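PDB 4NRH: CopN from Chlamydia pneumoniae, which probably acts as a gatekeeper of type III secretion, binding the chaperone Scc3 in a complex that directs the secretion of translocator proteins. Local coordinates for residues Thr100-Gly103 with Ala104-Ile107; Phe161-Lys164 with Gly165-Thr168; Leu210-Leu213 with Lys214-Ile218; Glu231-His234 with Lys235-Asp239; Arg287-Leu290 with Gly291-Ala295. One frame throughout, in Å; residues are numbered along the deposited sequence.

All five contacts are local, each between side chains about one helical turn apart in a chain built of helices, with no strand. Contact 2 is the buried example and contact 3 the surface one; contacts 1, 4 and 5 are partly buried. Contacts 1 and 2 touch through Ile107 and Phe161, and contacts 4 and 5 through Ile236, Ile237 and Leu290, whereas contacts 1 and 3 have centres about 52 Å apart. Apolar pairs mark contact 2 (Met163 and Met166) and contact 5 (Leu290 and Ile294), while contact 1 sends Lys105 outward to a salt bridge. A doubly bonded carbonyl recurs in contacts 2, 3 and 4, and contact 3 ends its helix in a Schellman motif.

Contact 1: Thr100-Gly103 with Ala104-Ile107; sequences TAIG and AKNI
Ala101 and Lys105, and likewise Ile102 and Asn106, are tied by i to i+4 backbone bonds in the short helix 99-105 and the residues that follow it, with Lys105 N 3.0 Å from Ala101 O and Asn106 N 3.0 Å from Ile102 O. Above this backbone Ile102 serves two neighbours, one with each branch. Its CD1 lies 4.0 Å from Lys105 NZ, the two side chains running alongside each other. Lys105 is straight as far as CD and turns at chi3 (67°), which carries its ammonium group past the isoleucine to a salt bridge with Asp69 and a hydrogen bond with Ser65 OG, both on helix 61-74. The other branch, CG2, packs 3.9 Å from Asn106 ND2. With its CG on the backbone N side (chi1 -69°), Asn106 folds back over the turn, bringing CG to 3.2 Å from Ile102 O; ND2 is also close to that oxygen, but the angle is too poor for a hydrogen bond. One residue on, Ile107 rests CG1 3.6 Å from Gly103 O. The chemistry is thus divided: main-chain bonds hold the turn, Ile102 lies alongside the Lys105 and Asn106 side chains, and the lysine charge is spent on pinning this helix to helix 61-74.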
loop_
_atom_site.group_PDB
_atom_site.type_symbol
_atom_site.label_atom_id
_atom_site.label_comp_id
_atom_site.label_asym_id
_atom_site.label_seq_id
_atom_site.Cartn_x
_atom_site.Cartn_y
_atom_site.Cartn_z
ATOM N N THR A 100 8.338 17.788 20.619
ATOM C CA THR A 100 7.233 17.475 21.517
ATOM C C THR A 100 6.206 18.608 21.515
ATOM O O THR A 100 5.013 18.381 21.720
ATOM C CB THR A 100 7.735 17.224 22.955
ATOM O OG1 THR A 100 8.742 16.204 22.939
ATOM C CG2 THR A 100 6.596 16.790 23.866
ATOM N N ALA A 101 6.675 19.825 21.264
ATOM C CA ALA A 101 5.791 20.983 21.184
ATOM C C ALA A 101 5.401 21.309 19.744
ATOM O O ALA A 101 4.218 21.352 19.413
ATOM C CB ALA A 101 6.447 22.191 21.837
ATOM N N ILE A 102 6.398 21.530 18.893
ATOM C CA ILE A 102 6.153 21.990 17.528
ATOM C C ILE A 102 5.594 20.893 16.624
ATOM O O ILE A 102 4.640 21.119 15.879
ATOM C CB ILE A 102 7.436 22.550 16.889
ATOM C CG1 ILE A 102 8.058 23.615 17.794
ATOM C CG2 ILE A 102 7.140 23.134 15.518
ATOM C CD1 ILE A 102 7.153 24.803 18.048
ATOM N N GLY A 103 6.189 19.706 16.698
ATOM C CA GLY A 103 5.730 18.572 15.916
ATOM C C GLY A 103 4.303 18.183 16.251
ATOM O O GLY A 103 3.499 17.908 15.360
ATOM N N ALA A 104 3.992 18.159 17.542
ATOM C CA ALA A 104 2.647 17.840 18.005
ATOM C C ALA A 104 1.645 18.911 17.580
ATOM O O ALA A 104 0.526 18.601 17.175
ATOM C CB ALA A 104 2.635 17.672 19.518
ATOM N N LYS A 105 2.054 20.172 17.682
ATOM C CA LYS A 105 1.193 21.292 17.315
ATOM C C LYS A 105 0.836 21.275 15.827
ATOM O O LYS A 105 -0.261 21.675 15.440
ATOM C CB LYS A 105 1.864 22.620 17.685
ATOM C CG LYS A 105 1.062 23.859 17.322
ATOM C CD LYS A 105 1.688 25.117 17.908
ATOM C CE LYS A 105 3.037 25.417 17.274
ATOM N NZ LYS A 105 3.641 26.665 17.822
ATOM N N ASN A 106 1.763 20.805 14.998
ATOM C CA ASN A 106 1.541 20.764 13.555
ATOM C C ASN A 106 0.576 19.666 13.108
ATOM O O ASN A 106 0.156 19.638 11.952
ATOM C CB ASN A 106 2.875 20.599 12.825
ATOM C CG ASN A 106 3.753 21.828 12.939
ATOM O OD1 ASN A 106 3.291 22.903 13.326
ATOM N ND2 ASN A 106 5.029 21.677 12.604
ATOM N N ILE A 107 0.228 18.763 14.021
ATOM C CA ILE A 107 -0.747 17.716 13.727
ATOM C C ILE A 107 -1.916 17.795 14.700
ATOM O O ILE A 107 -2.670 16.835 14.868
ATOM C CB ILE A 107 -0.121 16.310 13.794
ATOM C CG1 ILE A 107 0.427 16.031 15.195
ATOM C CG2 ILE A 107 0.972 16.163 12.746
ATOM C CD1 ILE A 107 0.744 14.576 15.446
#

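Contact 2: Phe161-Lys164 with Gly165-Thr168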
loop_
_atom_site.group_PDB
_atom_site.type_symbol
_atom_site.label_atom_id
_atom_site.label_comp_id
_atom_site.label_asym_id
_atom_site.label_seq_id
_atom_site.Cartn_x
_atom_site.Cartn_y
_atom_site.Cartn_z
ATOM N N PHE A 161 -4.541 7.986 10.184
ATOM C CA PHE A 161 -4.061 9.162 10.903
ATOM C C PHE A 161 -2.554 9.315 10.744
ATOM O O PHE A 161 -2.051 10.418 10.535
ATOM C CB PHE A 161 -4.421 9.087 12.387
ATOM C CG PHE A 161 -3.653 10.056 13.240
ATOM C CD1 PHE A 161 -3.896 11.416 13.151
ATOM C CD2 PHE A 161 -2.683 9.610 14.121
ATOM C CE1 PHE A 161 -3.188 12.314 13.927
ATOM C CE2 PHE A 161 -1.971 10.503 14.902
ATOM C CZ PHE A 161 -2.226 11.856 14.805
ATOM N N LEU A 162 -1.842 8.196 10.851
ATOM C CA LEU A 162 -0.392 8.182 10.716
ATOM C C LEU A 162 0.028 8.641 9.323
ATOM O O LEU A 162 0.968 9.421 9.175
ATOM C CB LEU A 162 0.158 6.783 10.998
ATOM C CG LEU A 162 0.053 6.289 12.442
ATOM C CD1 LEU A 162 0.659 4.900 12.581
ATOM C CD2 LEU A 162 0.715 7.267 13.403
ATOM N N MET A 163 -0.679 8.153 8.307
ATOM C CA MET A 163 -0.410 8.528 6.923
ATOM C C MET A 163 -0.684 10.009 6.690
ATOM O O MET A 163 0.074 10.689 5.998
ATOM C CB MET A 163 -1.251 7.687 5.962
ATOM C CG MET A 163 -0.871 6.218 5.926
ATOM S SD MET A 163 0.746 5.945 5.177
ATOM C CE MET A 163 0.445 6.516 3.506
ATOM N N LYS A 164 -1.774 10.500 7.271
ATOM C CA LYS A 164 -2.156 11.901 7.133
ATOM C C LYS A 164 -1.108 12.812 7.769
ATOM O O LYS A 164 -0.742 13.844 7.205
ATOM C CB LYS A 164 -3.528 12.145 7.763
ATOM C CG LYS A 164 -3.926 13.610 7.852
ATOM C CD LYS A 164 -4.222 14.187 6.478
ATOM C CE LYS A 164 -4.669 15.636 6.571
ATOM N NZ LYS A 164 -4.974 16.208 5.231
ATOM N N GLY A 165 -0.633 12.419 8.947
ATOM C CA GLY A 165 0.406 13.156 9.641
ATOM C C GLY A 165 1.713 13.195 8.873
ATOM O O GLY A 165 2.359 14.238 8.789
ATOM N N MET A 166 2.105 12.054 8.312
ATOM C CA MET A 166 3.366 11.952 7.585
ATOM C C MET A 166 3.296 12.713 6.265
ATOM O O MET A 166 4.290 13.284 5.815
ATOM C CB MET A 166 3.732 10.487 7.340
ATOM C CG MET A 166 4.236 9.768 8.585
ATOM S SD MET A 166 4.573 8.014 8.340
ATOM C CE MET A 166 3.037 7.475 7.601
ATOM N N ALA A 167 2.119 12.711 5.646
ATOM C CA ALA A 167 1.895 13.488 4.432
ATOM C C ALA A 167 2.064 14.974 4.723
ATOM O O ALA A 167 2.576 15.728 3.896
ATOM C CB ALA A 167 0.513 13.209 3.865
ATOM N N THR A 168 1.622 15.385 5.908
ATOM C CA THR A 168 1.772 16.764 6.354
ATOM C C THR A 168 3.248 17.073 6.584
ATOM O O THR A 168 3.733 18.149 6.233
ATOM C CB THR A 168 0.976 17.032 7.648
ATOM O OG1 THR A 168 -0.422 16.835 7.399
ATOM C CG2 THR A 168 1.203 18.456 8.140
#
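Lys164, Gly165 and Met166 form the centre of a regular turn within helix 152-172, and each meets the neighbouring turn differently. Gly165 does so with its backbone alone: its N donates to Phe161 O at 2.9 Å. Met166 brings a long side chain back along the helix. Its CG lies on the N side of the residue (chi1 -74°) and the chain bends at chi3, which returns CE to 3.2 Å from Leu162 O, the same carbonyl that takes the hydrogen bond of Met166 N. That methyl also lies 3.7 Å from Met163 SD, where the two thioethers pass each other at a slant in a purely apolar touch. Lys164 contributes chiefly through its carbonyl. Its oxygen accepts from Thr168 N at 3.1 Å and from Thr168 OG1 at 3.0 Å, the two donors arriving from opposite faces of the carbonyl plane, so the threonine hydroxyl is satisfied within its own helix. Beside this pair Ala167 N completes the run to Met163 O at 2.9 Å. Around the turn, Phe161 and Met166 lean on helix 122-133, Met163 and Met166 on helix 179-215, and Lys164 on Tyr114 of helix 108-115; the chaperone chain is met through Met163, which packs on its Asp24.

Contact 3: Leu210-Leu213 with Lys214-Ile218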
loop_
_atom_site.group_PDB
_atom_site.type_symbol
_atom_site.label_atom_id
_atom_site.label_comp_id
_atom_site.label_asym_id
_atom_site.label_seq_id
_atom_site.Cartn_x
_atom_site.Cartn_y
_atom_site.Cartn_z
ATOM N N LEU A 210 -15.924 -21.613 12.243
ATOM C CA LEU A 210 -16.036 -22.313 13.518
ATOM C C LEU A 210 -17.479 -22.702 13.824
ATOM O O LEU A 210 -17.741 -23.804 14.306
ATOM C CB LEU A 210 -15.470 -21.453 14.651
ATOM C CG LEU A 210 -13.970 -21.159 14.580
ATOM C CD1 LEU A 210 -13.506 -20.393 15.809
ATOM C CD2 LEU A 210 -13.177 -22.446 14.413
ATOM N N ASP A 211 -18.412 -21.794 13.550
ATOM C CA ASP A 211 -19.831 -22.077 13.738
ATOM C C ASP A 211 -20.288 -23.196 12.807
ATOM O O ASP A 211 -21.092 -24.048 13.188
ATOM C CB ASP A 211 -20.670 -20.819 13.503
ATOM C CG ASP A 211 -20.517 -19.801 14.616
ATOM O OD1 ASP A 211 -20.255 -20.211 15.767
ATOM O OD2 ASP A 211 -20.658 -18.591 14.340
ATOM N N SER A 212 -19.772 -23.182 11.582
ATOM C CA SER A 212 -20.094 -24.209 10.598
ATOM C C SER A 212 -19.597 -25.580 11.046
ATOM O O SER A 212 -20.326 -26.569 10.974
ATOM C CB SER A 212 -19.495 -23.852 9.236
ATOM O OG SER A 212 -19.799 -24.842 8.271
ATOM N N LEU A 213 -18.350 -25.629 11.506
ATOM C CA LEU A 213 -17.753 -26.875 11.969
ATOM C C LEU A 213 -18.451 -27.390 13.225
ATOM O O LEU A 213 -18.617 -28.597 13.404
ATOM C CB LEU A 213 -16.257 -26.689 12.229
ATOM C CG LEU A 213 -15.410 -26.458 10.976
ATOM C CD1 LEU A 213 -14.014 -25.979 11.337
ATOM C CD2 LEU A 213 -15.347 -27.725 10.135
ATOM N N LYS A 214 -18.853 -26.470 14.096
ATOM C CA LYS A 214 -19.562 -26.838 15.315
ATOM C C LYS A 214 -20.932 -27.419 14.974
ATOM O O LYS A 214 -21.399 -28.362 15.617
ATOM C CB LYS A 214 -19.717 -25.631 16.243
ATOM C CG LYS A 214 -20.362 -25.965 17.580
ATOM C CD LYS A 214 -20.313 -24.792 18.544
ATOM C CE LYS A 214 -21.369 -23.757 18.199
ATOM N NZ LYS A 214 -21.757 -22.938 19.381
ATOM N N ALA A 215 -21.566 -26.846 13.955
ATOM C CA ALA A 215 -22.900 -27.258 13.531
ATOM C C ALA A 215 -22.956 -28.713 13.063
ATOM O O ALA A 215 -24.012 -29.344 13.111
ATOM C CB ALA A 215 -23.401 -26.335 12.425
ATOM N N GLU A 216 -21.822 -29.243 12.615
ATOM C CA GLU A 216 -21.757 -30.640 12.197
ATOM C C GLU A 216 -21.009 -31.504 13.212
ATOM O O GLU A 216 -20.525 -32.587 12.886
ATOM C CB GLU A 216 -21.104 -30.758 10.818
ATOM C CG GLU A 216 -19.866 -29.898 10.628
ATOM C CD GLU A 216 -19.256 -30.064 9.249
ATOM O OE1 GLU A 216 -19.192 -31.214 8.765
ATOM O OE2 GLU A 216 -18.844 -29.047 8.651
ATOM N N GLY A 217 -20.919 -31.012 14.445
ATOM C CA GLY A 217 -20.361 -31.782 15.541
ATOM C C GLY A 217 -18.853 -31.939 15.518
ATOM O O GLY A 217 -18.307 -32.819 16.183
ATOM N N ILE A 218 -18.174 -31.093 14.751
ATOM C CA ILE A 218 -16.717 -31.136 14.683
ATOM C C ILE A 218 -16.082 -30.173 15.683
ATOM O O ILE A 218 -16.321 -28.967 15.637
ATOM C CB ILE A 218 -16.210 -30.810 13.268
ATOM C CG1 ILE A 218 -16.746 -31.838 12.270
ATOM C CG2 ILE A 218 -14.690 -30.783 13.240
ATOM C CD1 ILE A 218 -16.322 -31.581 10.845
#
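Leu213 O is the acceptor on which the end of helix 179-215 turns: Ile218 N reaches it at 2.9 Å, and Glu216 N adds a weak bond at 3.4 Å. This is a Schellman motif. Its second bond runs inside the first, from Gly217 N to Lys214 O at 2.9 Å, and Gly217, with phi at 74°, is the residue at the C-prime position, where the chain leaves the helix. Before the turn the helix is ordinary, with Lys214 N bound to Leu210 O and Ala215 N to Asp211 O; as the helix ends the pattern weakens, and Glu216 N to Ser212 O is a long, weak bond. The side chains follow the same plan. As is usual for this motif, an apolar pair spans the turn: Leu213 CD2 meets Ile218 CD1 at 4.0 Å, the two side chains slanting across each other. Ser261 of helix 259-272 lies against both, so the pair joins the helix end to that neighbouring helix. Glu216 runs beside Leu213 and points the same way. Its CG is wedged between the backbone N and the carbonyl carbon (chi1 44°), a position that places this methylene 3.3 Å from Leu213 O and brings the carboxylate alongside the leucine. On the exposed side Asp211 and Lys214 carry opposite charges, near enough for a long-range attraction, though their charged atoms are not in contact. The carboxylate of Glu216 comes closest to the leucine through OE2, 4.0 Å from Leu213 CD2.

Contact 4: Glu231-His234 with Lys235-Asp239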
loop_
_atom_site.group_PDB
_atom_site.type_symbol
_atom_site.label_atom_id
_atom_site.label_comp_id
_atom_site.label_asym_id
_atom_site.label_seq_id
_atom_site.Cartn_x
_atom_site.Cartn_y
_atom_site.Cartn_z
ATOM N N GLU A 231 -1.732 -15.022 11.140
ATOM C CA GLU A 231 -0.283 -15.186 11.206
ATOM C C GLU A 231 0.181 -16.356 10.343
ATOM O O GLU A 231 1.255 -16.306 9.747
ATOM C CB GLU A 231 0.172 -15.374 12.655
ATOM C CG GLU A 231 0.098 -14.102 13.489
ATOM C CD GLU A 231 0.256 -14.361 14.976
ATOM O OE1 GLU A 231 0.170 -15.535 15.392
ATOM O OE2 GLU A 231 0.466 -13.387 15.729
ATOM N N SER A 232 -0.630 -17.409 10.285
ATOM C CA SER A 232 -0.323 -18.561 9.442
ATOM C C SER A 232 -0.409 -18.167 7.973
ATOM O O SER A 232 0.441 -18.547 7.167
ATOM C CB SER A 232 -1.277 -19.723 9.738
ATOM O OG SER A 232 -0.972 -20.334 10.979
ATOM N N TYR A 233 -1.447 -17.407 7.641
ATOM C CA TYR A 233 -1.655 -16.886 6.292
ATOM C C TYR A 233 -0.443 -16.089 5.818
ATOM O O TYR A 233 0.028 -16.264 4.694
ATOM C CB TYR A 233 -2.918 -16.021 6.259
ATOM C CG TYR A 233 -3.268 -15.440 4.907
ATOM C CD1 TYR A 233 -3.529 -16.261 3.818
ATOM C CD2 TYR A 233 -3.368 -14.066 4.729
ATOM C CE1 TYR A 233 -3.860 -15.730 2.583
ATOM C CE2 TYR A 233 -3.701 -13.524 3.503
ATOM C CZ TYR A 233 -3.945 -14.359 2.433
ATOM O OH TYR A 233 -4.274 -13.818 1.210
ATOM N N HIS A 234 0.055 -15.214 6.684
ATOM C CA HIS A 234 1.210 -14.382 6.363
ATOM C C HIS A 234 2.495 -15.201 6.314
ATOM O O HIS A 234 3.395 -14.907 5.528
ATOM C CB HIS A 234 1.344 -13.250 7.380
ATOM C CG HIS A 234 0.239 -12.244 7.306
ATOM N ND1 HIS A 234 -0.255 -11.595 8.416
ATOM C CD2 HIS A 234 -0.468 -11.776 6.251
ATOM C CE1 HIS A 234 -1.220 -10.772 8.049
ATOM N NE2 HIS A 234 -1.368 -10.861 6.739
ATOM N N LYS A 235 2.576 -16.224 7.158
ATOM C CA LYS A 235 3.711 -17.140 7.152
ATOM C C LYS A 235 3.788 -17.874 5.820
ATOM O O LYS A 235 4.867 -18.064 5.258
ATOM C CB LYS A 235 3.602 -18.145 8.300
ATOM C CG LYS A 235 4.819 -19.039 8.469
ATOM C CD LYS A 235 4.726 -19.860 9.744
ATOM C CE LYS A 235 5.874 -20.851 9.854
ATOM N NZ LYS A 235 5.761 -21.696 11.077
ATOM N N ILE A 236 2.626 -18.281 5.322
ATOM C CA ILE A 236 2.529 -18.981 4.048
ATOM C C ILE A 236 2.817 -18.041 2.875
ATOM O O ILE A 236 3.524 -18.410 1.936
ATOM C CB ILE A 236 1.140 -19.627 3.883
ATOM C CG1 ILE A 236 0.953 -20.743 4.912
ATOM C CG2 ILE A 236 0.970 -20.186 2.493
ATOM C CD1 ILE A 236 -0.376 -21.456 4.805
ATOM N N ILE A 237 2.272 -16.828 2.935
ATOM C CA ILE A 237 2.519 -15.826 1.900
ATOM C C ILE A 237 3.999 -15.454 1.832
ATOM O O ILE A 237 4.566 -15.304 0.748
ATOM C CB ILE A 237 1.684 -14.549 2.139
ATOM C CG1 ILE A 237 0.216 -14.799 1.797
ATOM C CG2 ILE A 237 2.208 -13.388 1.309
ATOM C CD1 ILE A 237 -0.639 -13.555 1.888
ATOM N N ASN A 238 4.629 -15.338 2.997
ATOM C CA ASN A 238 6.032 -14.949 3.076
ATOM C C ASN A 238 6.981 -16.107 2.776
ATOM O O ASN A 238 8.201 -15.960 2.865
ATOM C CB ASN A 238 6.343 -14.361 4.454
ATOM C CG ASN A 238 5.904 -12.913 4.582
ATOM O OD1 ASN A 238 6.692 -11.992 4.370
ATOM N ND2 ASN A 238 4.638 -12.707 4.928
ATOM N N ASP A 239 6.416 -17.256 2.420
ATOM C CA ASP A 239 7.211 -18.387 1.955
ATOM C C ASP A 239 7.390 -18.255 0.444
ATOM O O ASP A 239 6.439 -18.415 -0.321
ATOM C CB ASP A 239 6.536 -19.713 2.317
ATOM C CG ASP A 239 7.413 -20.923 2.033
ATOM O OD1 ASP A 239 8.436 -20.788 1.330
ATOM O OD2 ASP A 239 7.075 -22.020 2.523
#
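Ile237 packs back on Tyr233, one turn earlier in helix 226-237, and traced outward it shows how an isoleucine can make a CH-pi contact from position i+4 of an alpha helix. Its CB stands 3.5 Å from Tyr233 O, the carbonyl that accepts the hydrogen bond from Ile237 N. CG1, set on the N side of the residue (chi1 -74°), comes to 3.3 Å from the same oxygen. The extended chain then carries CD1 over one face of the tyrosine ring, 3.7 Å from its centroid and 25° off the ring normal, displaced toward the rim. The ring itself is fixed at its far end by a hydrogen bond between its OH and Thr276 OG1 and meets Phe202 edge-to-face, so the methyl lies on a plate anchored elsewhere. Where the helix closes, His234 O accepts twice from Asn238: from N at 2.8 Å and from the side-chain ND2 at a short 2.6 Å. The two donors come from opposite faces of the carbonyl plane, and the oxygen lies nearly in the plane of the Asn238 amide, which would help hold that group's rotation. His234 is occupied outward, its NE2 bonded to Ser198 OG of helix 179-215. The methyl tip on the ring is closest to Tyr233 CZ, 3.4 Å from Ile237 CD1.

Contact 5: Arg287-Leu290 with Gly291-Ala295; sequences RQQL and GAMIA
Gln289 meets Met293, one turn on in alpha helix 284-301, with the stem that carries its flat amide: Gln289 CG is 4.5 Å from Met293 CE, a loose touch made by the methylene. The other flat groups find their partners outside the turn. The amide of Gln288 hydrogen-bonds to the chaperone chain at both ends, OE1 to N of Asp41 and NE2 to O of Val39 on that chain, while the guanidinium of Arg287 is held by Leu273 O through NH2. What remains between the turns is the regular helical pattern, one i to i+4 bond after another, from Gly291 N to Arg287 O at 3.0 Å through to Ile294 N and Leu290 O. The side chains on the inner face repeat the interval. Leu290, its CG on the carbonyl side (chi1 -178°), slants across Ile294 and meets CD1 of that residue at 4.1 Å through its own CG. Leu290 also packs on Ile236 and Ile237 of helix 226-237, and Ile294 on Phe269 and Phe270 of helix 259-272, so this apolar pair joins the helix to two others in the third helical domain. The helix thus works on two sides: Arg287, Gln288 and Ala292 touch the chaperone, leucine and isoleucine the domain interior. CG of Met293, anti to the carbonyl carbon (chi1 -66°), lies 3.2 Å from Gln289 O, and the bends beyond it bring Met293 CE back to 3.9 Å from that oxygen.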
loop_
_atom_site.group_PDB
_atom_site.type_symbol
_atom_site.label_atom_id
_atom_site.label_comp_id
_atom_site.label_asym_id
_atom_site.label_seq_id
_atom_site.Cartn_x
_atom_site.Cartn_y
_atom_site.Cartn_z
ATOM N N ARG A 287 1.914 -15.202 -5.874
ATOM C CA ARG A 287 0.480 -15.194 -5.603
ATOM C C ARG A 287 -0.211 -16.286 -6.410
ATOM O O ARG A 287 -0.995 -17.069 -5.872
ATOM C CB ARG A 287 -0.131 -13.831 -5.932
ATOM C CG ARG A 287 -1.651 -13.832 -5.899
ATOM C CD ARG A 287 -2.224 -12.436 -6.057
ATOM N NE ARG A 287 -3.674 -12.435 -5.893
ATOM C CZ ARG A 287 -4.536 -12.595 -6.890
ATOM N NH1 ARG A 287 -4.093 -12.775 -8.127
ATOM N NH2 ARG A 287 -5.842 -12.582 -6.653
ATOM N N GLN A 288 0.083 -16.324 -7.705
ATOM C CA GLN A 288 -0.454 -17.350 -8.591
ATOM C C GLN A 288 -0.023 -18.748 -8.150
ATOM O O GLN A 288 -0.839 -19.669 -8.089
ATOM C CB GLN A 288 -0.009 -17.097 -10.031
ATOM C CG GLN A 288 -0.370 -18.209 -10.998
ATOM C CD GLN A 288 -0.107 -17.833 -12.442
ATOM O OE1 GLN A 288 -1.020 -17.451 -13.174
ATOM N NE2 GLN A 288 1.149 -17.938 -12.860
ATOM N N GLN A 289 1.262 -18.895 -7.840
ATOM C CA GLN A 289 1.805 -20.178 -7.403
ATOM C C GLN A 289 1.208 -20.626 -6.073
ATOM O O GLN A 289 0.987 -21.817 -5.855
ATOM C CB GLN A 289 3.330 -20.105 -7.291
ATOM C CG GLN A 289 3.991 -21.446 -7.010
ATOM C CD GLN A 289 5.498 -21.401 -7.162
ATOM O OE1 GLN A 289 6.105 -20.330 -7.133
ATOM N NE2 GLN A 289 6.111 -22.567 -7.325
ATOM N N LEU A 290 0.936 -19.670 -5.188
ATOM C CA LEU A 290 0.351 -19.991 -3.891
ATOM C C LEU A 290 -1.082 -20.483 -4.060
ATOM O O LEU A 290 -1.513 -21.409 -3.375
ATOM C CB LEU A 290 0.389 -18.778 -2.960
ATOM C CG LEU A 290 -0.168 -19.045 -1.562
ATOM C CD1 LEU A 290 0.507 -20.270 -0.974
ATOM C CD2 LEU A 290 0.020 -17.837 -0.656
ATOM N N GLY A 291 -1.811 -19.853 -4.977
ATOM C CA GLY A 291 -3.152 -20.285 -5.322
ATOM C C GLY A 291 -3.149 -21.724 -5.796
ATOM O O GLY A 291 -3.999 -22.523 -5.401
ATOM N N ALA A 292 -2.188 -22.044 -6.657
ATOM C CA ALA A 292 -2.018 -23.398 -7.171
ATOM C C ALA A 292 -1.758 -24.404 -6.053
ATOM O O ALA A 292 -2.348 -25.484 -6.030
ATOM C CB ALA A 292 -0.883 -23.435 -8.183
ATOM N N MET A 293 -0.873 -24.044 -5.129
ATOM C CA MET A 293 -0.473 -24.951 -4.059
ATOM C C MET A 293 -1.606 -25.204 -3.067
ATOM O O MET A 293 -1.746 -26.312 -2.549
ATOM C CB MET A 293 0.753 -24.404 -3.324
ATOM C CG MET A 293 2.010 -24.340 -4.180
ATOM S SD MET A 293 2.377 -25.895 -5.019
ATOM C CE MET A 293 2.012 -25.467 -6.720
ATOM N N ILE A 294 -2.411 -24.179 -2.803
ATOM C CA ILE A 294 -3.584 -24.337 -1.951
ATOM C C ILE A 294 -4.595 -25.252 -2.636
ATOM O O ILE A 294 -5.187 -26.126 -2.001
ATOM C CB ILE A 294 -4.242 -22.983 -1.618
ATOM C CG1 ILE A 294 -3.295 -22.123 -0.779
ATOM C CG2 ILE A 294 -5.551 -23.187 -0.869
ATOM C CD1 ILE A 294 -3.790 -20.714 -0.553
ATOM N N ALA A 295 -4.781 -25.043 -3.936
ATOM C CA ALA A 295 -5.646 -25.899 -4.742
ATOM C C ALA A 295 -5.154 -27.342 -4.719
ATOM O O ALA A 295 -5.947 -28.279 -4.618
ATOM C CB ALA A 295 -5.721 -25.384 -6.170
#